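Local coordinates for protein putative aminopeptidase (Leishmania major, PDB 5NTH) that probably acts as a manganese-dependent M17 leucyl aminopeptidase, removing residues from the N-termini of peptides, at residues 379-384 with 474-479; 464-469 with 489-494. All blocks are in the same frame, centred on the assembly; numbering follows the deposited sequence.

Contact 1. Residues 379-384 with 474-479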
ATOM      1  N   GLY A 379       7.865 -32.178  20.828  1.00 27.46           N
ATOM      2  CA  GLY A 379       6.510 -32.751  20.794  1.00 27.48           C
ATOM      3  C   GLY A 379       5.369 -31.760  20.550  1.00 27.80           C
ATOM      4  O   GLY A 379       4.291 -32.153  20.109  1.00 28.32           O
ATOM      5  N   LYS A 380       5.606 -30.476  20.818  1.00 28.51           N
ATOM      6  CA  LYS A 380       4.603 -29.440  20.674  1.00 29.14           C
ATOM      7  C   LYS A 380       4.338 -29.190  19.177  1.00 28.10           C
ATOM      8  O   LYS A 380       5.283 -29.089  18.380  1.00 27.99           O
ATOM      9  CB  LYS A 380       5.065 -28.161  21.388  1.00 30.86           C
ATOM     10  CG  LYS A 380       5.317 -28.319  22.885  1.00 32.87           C
ATOM     11  CD  LYS A 380       4.123 -27.937  23.755  1.00 35.77           C
ATOM     12  CE  LYS A 380       4.326 -26.608  24.486  1.00 37.34           C
ATOM     13  NZ  LYS A 380       5.295 -26.718  25.612  1.00 36.57           N
ATOM     14  N   SER A 381       3.057 -29.125  18.812  1.00 26.33           N
ATOM     15  CA  SER A 381       2.649 -28.923  17.427  1.00 26.00           C
ATOM     16  C   SER A 381       2.494 -27.431  17.130  1.00 25.71           C
ATOM     17  O   SER A 381       1.982 -26.685  17.960  1.00 26.05           O
ATOM     18  CB  SER A 381       1.336 -29.661  17.155  1.00 25.61           C
ATOM     19  OG  SER A 381       0.285 -29.119  17.929  1.00 25.29           O
ATOM     20  N   VAL A 382       2.922 -26.993  15.953  1.00 25.18           N
ATOM     21  CA  VAL A 382       2.907 -25.568  15.648  1.00 25.93           C
ATOM     22  C   VAL A 382       2.164 -25.294  14.369  1.00 26.43           C
ATOM     23  O   VAL A 382       2.445 -25.915  13.348  1.00 27.98           O
ATOM     24  CB  VAL A 382       4.336 -24.988  15.536  1.00 25.88           C
ATOM     25  CG1 VAL A 382       4.298 -23.531  15.101  1.00 25.96           C
ATOM     26  CG2 VAL A 382       5.025 -25.075  16.873  1.00 25.57           C
ATOM     27  N   GLU A 383       1.242 -24.343  14.414  1.00 26.43           N
ATOM     28  CA  GLU A 383       0.519 -23.944  13.205  1.00 26.46           C
ATOM     29  C   GLU A 383       1.187 -22.718  12.579  1.00 26.05           C
ATOM     30  O   GLU A 383       1.104 -21.616  13.111  1.00 25.28           O
ATOM     31  CB  GLU A 383      -0.953 -23.635  13.493  1.00 26.52           C
ATOM     32  CG  GLU A 383      -1.785 -23.625  12.204  1.00 26.85           C
ATOM     33  CD  GLU A 383      -3.205 -23.105  12.370  1.00 27.12           C
ATOM     34  OE1 GLU A 383      -3.525 -22.610  13.478  1.00 26.49           O
ATOM     35  OE2 GLU A 383      -3.990 -23.182  11.370  1.00 28.00           O
ATOM     36  N   VAL A 384       1.810 -22.916  11.434  1.00 26.25           N
ATOM     37  CA  VAL A 384       2.541 -21.853  10.764  1.00 27.07           C
ATOM     38  C   VAL A 384       1.592 -20.882  10.111  1.00 27.79           C
ATOM     39  O   VAL A 384       0.996 -21.207   9.125  1.00 28.00           O
ATOM     40  CB  VAL A 384       3.466 -22.439   9.681  1.00 27.30           C
ATOM     41  CG1 VAL A 384       4.225 -21.338   8.958  1.00 27.50           C
ATOM     42  CG2 VAL A 384       4.454 -23.433  10.303  1.00 27.47           C
ATOM     43  N   CYS A 474      -6.163 -25.796  16.006  1.00 28.05           N
ATOM     44  CA  CYS A 474      -5.814 -27.187  15.642  1.00 27.75           C
ATOM     45  C   CYS A 474      -4.355 -27.607  15.939  1.00 27.08           C
ATOM     46  O   CYS A 474      -3.858 -28.628  15.472  1.00 26.56           O
ATOM     47  CB  CYS A 474      -6.128 -27.370  14.181  1.00 28.36           C
ATOM     48  SG  CYS A 474      -5.053 -26.362  13.137  1.00 31.97           S
ATOM     49  N   ALA A 475      -3.671 -26.830  16.752  1.00 27.09           N
ATOM     50  CA  ALA A 475      -2.309 -27.160  17.155  1.00 25.95           C
ATOM     51  C   ALA A 475      -2.043 -26.522  18.488  1.00 24.98           C
ATOM     52  O   ALA A 475      -2.829 -25.710  18.980  1.00 24.28           O
ATOM     53  CB  ALA A 475      -1.318 -26.663  16.131  1.00 25.97           C
ATOM     54  N   ASP A 476      -0.931 -26.899  19.081  1.00 24.77           N
ATOM     55  CA  ASP A 476      -0.608 -26.397  20.409  1.00 25.15           C
ATOM     56  C   ASP A 476      -0.435 -24.884  20.411  1.00 24.90           C
ATOM     57  O   ASP A 476      -0.891 -24.224  21.332  1.00 23.64           O
ATOM     58  CB  ASP A 476       0.607 -27.126  20.992  1.00 25.17           C
ATOM     59  CG  ASP A 476       0.302 -28.572  21.301  1.00 25.77           C
ATOM     60  OD1 ASP A 476      -0.781 -28.838  21.951  1.00 25.75           O
ATOM     61  OD2 ASP A 476       1.141 -29.425  20.879  1.00 25.87           O
ATOM     62  N   MET A 477       0.164 -24.358  19.340  1.00 25.42           N
ATOM     63  CA  MET A 477       0.362 -22.930  19.193  1.00 25.86           C
ATOM     64  C   MET A 477       0.562 -22.534  17.734  1.00 26.18           C
ATOM     65  O   MET A 477       0.875 -23.365  16.883  1.00 25.40           O
ATOM     66  CB  MET A 477       1.608 -22.549  19.958  1.00 26.35           C
ATOM     67  CG  MET A 477       2.877 -23.201  19.409  1.00 26.97           C
ATOM     68  SD  MET A 477       4.284 -23.187  20.531  1.00 28.04           S
ATOM     69  CE  MET A 477       4.098 -21.523  21.174  1.00 27.71           C
ATOM     70  N   ARG A 478       0.426 -21.248  17.462  1.00 27.07           N
ATOM     71  CA  ARG A 478       0.820 -20.704  16.157  1.00 28.88           C
ATOM     72  C   ARG A 478       2.248 -20.268  16.248  1.00 29.00           C
ATOM     73  O   ARG A 478       2.855 -20.464  17.284  1.00 29.92           O
ATOM     74  CB  ARG A 478      -0.070 -19.535  15.802  1.00 30.11           C
ATOM     75  CG  ARG A 478      -1.485 -20.012  15.811  1.00 30.81           C
ATOM     76  CD  ARG A 478      -2.463 -19.117  15.140  1.00 32.14           C
ATOM     77  NE  ARG A 478      -3.419 -19.981  14.448  1.00 33.95           N
ATOM     78  CZ  ARG A 478      -4.655 -19.639  14.108  1.00 34.30           C
ATOM     79  NH1 ARG A 478      -5.421 -20.518  13.487  1.00 34.65           N
ATOM     80  NH2 ARG A 478      -5.120 -18.420  14.372  1.00 35.40           N
ATOM     81  N   ASN A 479       2.798 -19.680  15.197  1.00 28.90           N
ATOM     82  CA  ASN A 479       4.130 -19.107  15.303  1.00 29.99           C
ATOM     83  C   ASN A 479       4.194 -17.579  15.172  1.00 31.62           C
ATOM     84  O   ASN A 479       5.262 -17.036  15.024  1.00 33.04           O
ATOM     85  CB  ASN A 479       5.042 -19.757  14.287  1.00 29.96           C
ATOM     86  CG  ASN A 479       4.861 -19.178  12.915  1.00 31.01           C
ATOM     87  OD1 ASN A 479       3.782 -18.682  12.582  1.00 32.13           O
ATOM     88  ND2 ASN A 479       5.921 -19.198  12.115  1.00 31.43           N
TER
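V382 and E383 pair in parallel with M477 and R478, joined by backbone bonds from M477 N to S381 O and, shorter at 2.7 Å, from E383 N to M477 O. This two-strand pairing forms one side of a small three-stranded sheet in the catalytic domain, where strand 381-383 lies between 373-375 and 477-478. At its start D476 and S381 clasp each other: D476 OD2 takes S381 N at 2.8 Å in a nearly straight bond (176°), on the anti side of the carboxylate, while D476 N donates to S381 OG. The other carboxylate oxygen, D476 OD1, accepts from A167 N of a second subunit. On the sheet face bearing V382 and M477, V382 CG2 rests against M477 CG at 3.8 Å, and F495 of helix 488-497 packs on both residues. On the other face, E383 CG lies anti to the backbone N (chi1 -163°) and the extended chain carries the carboxylate alongside R478 in a salt bridge. S472 OG also bonds to E383 OE1, and N482 OD1 holds R478 NH2. R478 NE and NH1 both reach the single oxygen E383 OE1, each at 2.8 Å, from one face of a carboxylate turned 48° from the guanidinium plane.

Contact 2. Residues 464-469 with 489-494; sequences EYHEEV and SSCGGY
H466 lays its CB over the ring of Y494, 3.8 Å from the ring centroid and 21° off the normal, a CH-pi contact that forms the tight heart of this packing between helix 463-467 and helix 488-497 in the catalytic domain. CB lies off centre, nearest Y494 CG at 3.5 Å. Beyond it the imidazole turns an edge toward the same tyrosine in an offset edge-to-face pair, with ring centroids 5.7 Å apart and planes at 62°. Y494 CG is anti to the backbone N (chi1 170°), which extends the phenol away from its own helix and beneath H466 and E467. At the far end of the imidazole, H466 NE2 lies 3.6 Å from S490 CB; S490 OG instead bonds to the carbonyl oxygen of L460. The backbone around E467 continues the cover over the phenol: E467 N lies above the Y494 ring, and Y494 OH approaches E467 CB at 3.2 Å.

Packing is looser toward V469, where C491 SG stands obliquely to the imidazole and touches V469 CG2 at 4.0 Å. The solvent side belongs to E467, whose extended chain carries its carboxylate away from helix 488-497. Turned from the interface, E464 and E468 meet a third subunit, E468 through a salt bridge to K430 of that chain and E464 through hydrogen bonds to S109 and N112 there. Y435 of strand 432-436 packs against both S490 and Y494.

No hydrogen bond links 464-469 to 489-494, so their adhesion rests on dispersion and the weak electrostatics of CH and ring edge against a pi face, which depend on close fit and ring orientation.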
ATOM      1  N   GLU A 464       1.911 -15.602  30.520  1.00 28.69           N
ATOM      2  CA  GLU A 464       0.442 -15.690  30.583  1.00 28.89           C
ATOM      3  C   GLU A 464      -0.234 -14.809  29.540  1.00 29.34           C
ATOM      4  O   GLU A 464      -1.236 -15.206  28.966  1.00 33.44           O
ATOM      5  CB  GLU A 464      -0.138 -15.399  31.961  1.00 28.24           C
ATOM      6  CG  GLU A 464       0.058 -13.987  32.525  1.00 28.37           C
ATOM      7  CD  GLU A 464       1.212 -13.904  33.502  1.00 27.83           C
ATOM      8  OE1 GLU A 464       2.203 -14.636  33.300  1.00 28.07           O
ATOM      9  OE2 GLU A 464       1.127 -13.126  34.474  1.00 27.09           O
ATOM     10  N   TYR A 465       0.332 -13.646  29.275  1.00 28.30           N
ATOM     11  CA  TYR A 465      -0.199 -12.756  28.254  1.00 27.80           C
ATOM     12  C   TYR A 465       0.203 -13.197  26.861  1.00 28.03           C
ATOM     13  O   TYR A 465      -0.619 -13.091  25.943  1.00 28.92           O
ATOM     14  CB  TYR A 465       0.208 -11.307  28.561  1.00 27.24           C
ATOM     15  CG  TYR A 465      -0.624 -10.636  29.659  1.00 27.09           C
ATOM     16  CD1 TYR A 465      -1.628 -11.326  30.393  1.00 27.24           C
ATOM     17  CD2 TYR A 465      -0.414  -9.310  29.967  1.00 27.07           C
ATOM     18  CE1 TYR A 465      -2.398 -10.676  31.369  1.00 26.96           C
ATOM     19  CE2 TYR A 465      -1.156  -8.664  30.962  1.00 27.73           C
ATOM     20  CZ  TYR A 465      -2.157  -9.337  31.657  1.00 27.08           C
ATOM     21  OH  TYR A 465      -2.853  -8.625  32.606  1.00 25.91           O
ATOM     22  N   HIS A 466       1.417 -13.740  26.701  1.00 27.92           N
ATOM     23  CA  HIS A 466       1.861 -14.252  25.379  1.00 28.62           C
ATOM     24  C   HIS A 466       1.103 -15.523  24.993  1.00 30.22           C
ATOM     25  O   HIS A 466       0.740 -15.695  23.835  1.00 30.37           O
ATOM     26  CB  HIS A 466       3.381 -14.509  25.277  1.00 27.97           C
ATOM     27  CG  HIS A 466       4.216 -13.437  25.894  1.00 27.83           C
ATOM     28  ND1 HIS A 466       3.935 -12.095  25.742  1.00 28.46           N
ATOM     29  CD2 HIS A 466       5.294 -13.501  26.705  1.00 27.30           C
ATOM     30  CE1 HIS A 466       4.801 -11.382  26.435  1.00 27.15           C
ATOM     31  NE2 HIS A 466       5.633 -12.210  27.031  1.00 27.02           N
ATOM     32  N   GLU A 467       0.853 -16.402  25.956  1.00 32.20           N
ATOM     33  CA  GLU A 467       0.147 -17.636  25.690  1.00 34.02           C
ATOM     34  C   GLU A 467      -1.143 -17.350  24.976  1.00 33.63           C
ATOM     35  O   GLU A 467      -1.519 -18.096  24.072  1.00 31.85           O
ATOM     36  CB  GLU A 467      -0.148 -18.392  26.979  1.00 37.29           C
ATOM     37  CG  GLU A 467      -0.871 -19.708  26.722  1.00 42.66           C
ATOM     38  CD  GLU A 467      -1.036 -20.568  27.971  1.00 49.48           C
ATOM     39  OE1 GLU A 467      -1.415 -20.022  29.045  1.00 53.13           O
ATOM     40  OE2 GLU A 467      -0.807 -21.809  27.874  1.00 55.39           O
ATOM     41  N   GLU A 468      -1.806 -16.269  25.380  1.00 35.02           N
ATOM     42  CA  GLU A 468      -3.150 -15.990  24.900  1.00 38.09           C
ATOM     43  C   GLU A 468      -3.222 -15.273  23.564  1.00 36.06           C
ATOM     44  O   GLU A 468      -4.309 -15.030  23.096  1.00 38.38           O
ATOM     45  CB  GLU A 468      -4.015 -15.265  25.963  1.00 42.85           C
ATOM     46  CG  GLU A 468      -3.785 -13.754  26.153  1.00 47.40           C
ATOM     47  CD  GLU A 468      -4.824 -13.080  27.078  1.00 51.25           C
ATOM     48  OE1 GLU A 468      -6.030 -13.136  26.721  1.00 53.42           O
ATOM     49  OE2 GLU A 468      -4.444 -12.484  28.139  1.00 48.02           O
ATOM     50  N   VAL A 469      -2.102 -14.936  22.943  1.00 33.98           N
ATOM     51  CA  VAL A 469      -2.130 -14.447  21.561  1.00 32.85           C
ATOM     52  C   VAL A 469      -1.575 -15.453  20.535  1.00 31.99           C
ATOM     53  O   VAL A 469      -1.556 -15.170  19.356  1.00 33.01           O
ATOM     54  CB  VAL A 469      -1.466 -13.056  21.406  1.00 33.26           C
ATOM     55  CG1 VAL A 469      -2.175 -12.031  22.277  1.00 32.93           C
ATOM     56  CG2 VAL A 469       0.032 -13.070  21.697  1.00 33.32           C
ATOM     57  N   SER A 489       8.744  -8.558  20.406  1.00 27.00           N
ATOM     58  CA  SER A 489      10.016  -9.221  20.728  1.00 26.55           C
ATOM     59  C   SER A 489       9.852 -10.255  21.813  1.00 25.44           C
ATOM     60  O   SER A 489      10.470 -11.306  21.713  1.00 25.92           O
ATOM     61  CB  SER A 489      11.190  -8.271  21.076  1.00 26.68           C
ATOM     62  OG  SER A 489      12.402  -9.042  21.157  1.00 26.27           O
ATOM     63  N   SER A 490       9.038  -9.985  22.829  1.00 24.79           N
ATOM     64  CA  SER A 490       8.807 -10.978  23.880  1.00 24.96           C
ATOM     65  C   SER A 490       8.121 -12.211  23.316  1.00 26.42           C
ATOM     66  O   SER A 490       8.476 -13.334  23.657  1.00 27.10           O
ATOM     67  CB  SER A 490       7.952 -10.431  24.993  1.00 24.52           C
ATOM     68  OG  SER A 490       8.183  -9.053  25.202  1.00 24.30           O
ATOM     69  N   CYS A 491       7.136 -11.996  22.452  1.00 27.48           N
ATOM     70  CA  CYS A 491       6.413 -13.103  21.840  1.00 28.88           C
ATOM     71  C   CYS A 491       7.393 -14.034  21.090  1.00 27.78           C
ATOM     72  O   CYS A 491       7.242 -15.256  21.086  1.00 27.36           O
ATOM     73  CB  CYS A 491       5.241 -12.574  20.943  1.00 30.31           C
ATOM     74  SG  CYS A 491       3.804 -11.858  21.853  1.00 33.14           S
ATOM     75  N   GLY A 492       8.423 -13.449  20.491  1.00 26.45           N
ATOM     76  CA  GLY A 492       9.432 -14.239  19.826  1.00 25.46           C
ATOM     77  C   GLY A 492      10.189 -15.093  20.801  1.00 25.08           C
ATOM     78  O   GLY A 492      10.441 -16.256  20.544  1.00 25.37           O
ATOM     79  N   GLY A 493      10.547 -14.522  21.938  1.00 24.42           N
ATOM     80  CA  GLY A 493      11.214 -15.293  22.983  1.00 23.94           C
ATOM     81  C   GLY A 493      10.362 -16.387  23.588  1.00 23.52           C
ATOM     82  O   GLY A 493      10.833 -17.498  23.806  1.00 23.47           O
ATOM     83  N   TYR A 494       9.106 -16.057  23.859  1.00 23.57           N
ATOM     84  CA  TYR A 494       8.125 -17.000  24.426  1.00 23.59           C
ATOM     85  C   TYR A 494       7.917 -18.224  23.546  1.00 22.93           C
ATOM     86  O   TYR A 494       7.801 -19.337  24.031  1.00 22.72           O
ATOM     87  CB  TYR A 494       6.781 -16.288  24.645  1.00 23.93           C
ATOM     88  CG  TYR A 494       5.640 -17.213  24.997  1.00 24.51           C
ATOM     89  CD1 TYR A 494       5.436 -17.644  26.312  1.00 24.53           C
ATOM     90  CD2 TYR A 494       4.762 -17.666  24.002  1.00 24.93           C
ATOM     91  CE1 TYR A 494       4.397 -18.506  26.621  1.00 24.96           C
ATOM     92  CE2 TYR A 494       3.720 -18.525  24.293  1.00 24.79           C
ATOM     93  CZ  TYR A 494       3.538 -18.941  25.599  1.00 25.30           C
ATOM     94  OH  TYR A 494       2.509 -19.801  25.879  1.00 26.00           O
TER

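Overall arrangement
Both contacts lie within the M17 catalytic domain, their centres 14 Å apart and their nearest atoms about 4 Å apart without touching. Their segments alternate along the chain: 379-384, 464-469, 474-479, then 489-494. Helix 463-467 leads into strand 477-478 of the small sheet, and the chain then enters helix 488-497. That last helix connects the two contacts, since its F495 packs on V382, M477 and N479 of contact 1. The N479 side chain comes within about 8 Å of actinonin and 9 Å of a manganese ion; that of C491 in contact 2 is about 9 Å from the inhibitor but 14 Å from the metal. Contact 1 also meets a second subunit and contact 2 a third, so the region borders both the inhibitor pocket and two subunit interfaces.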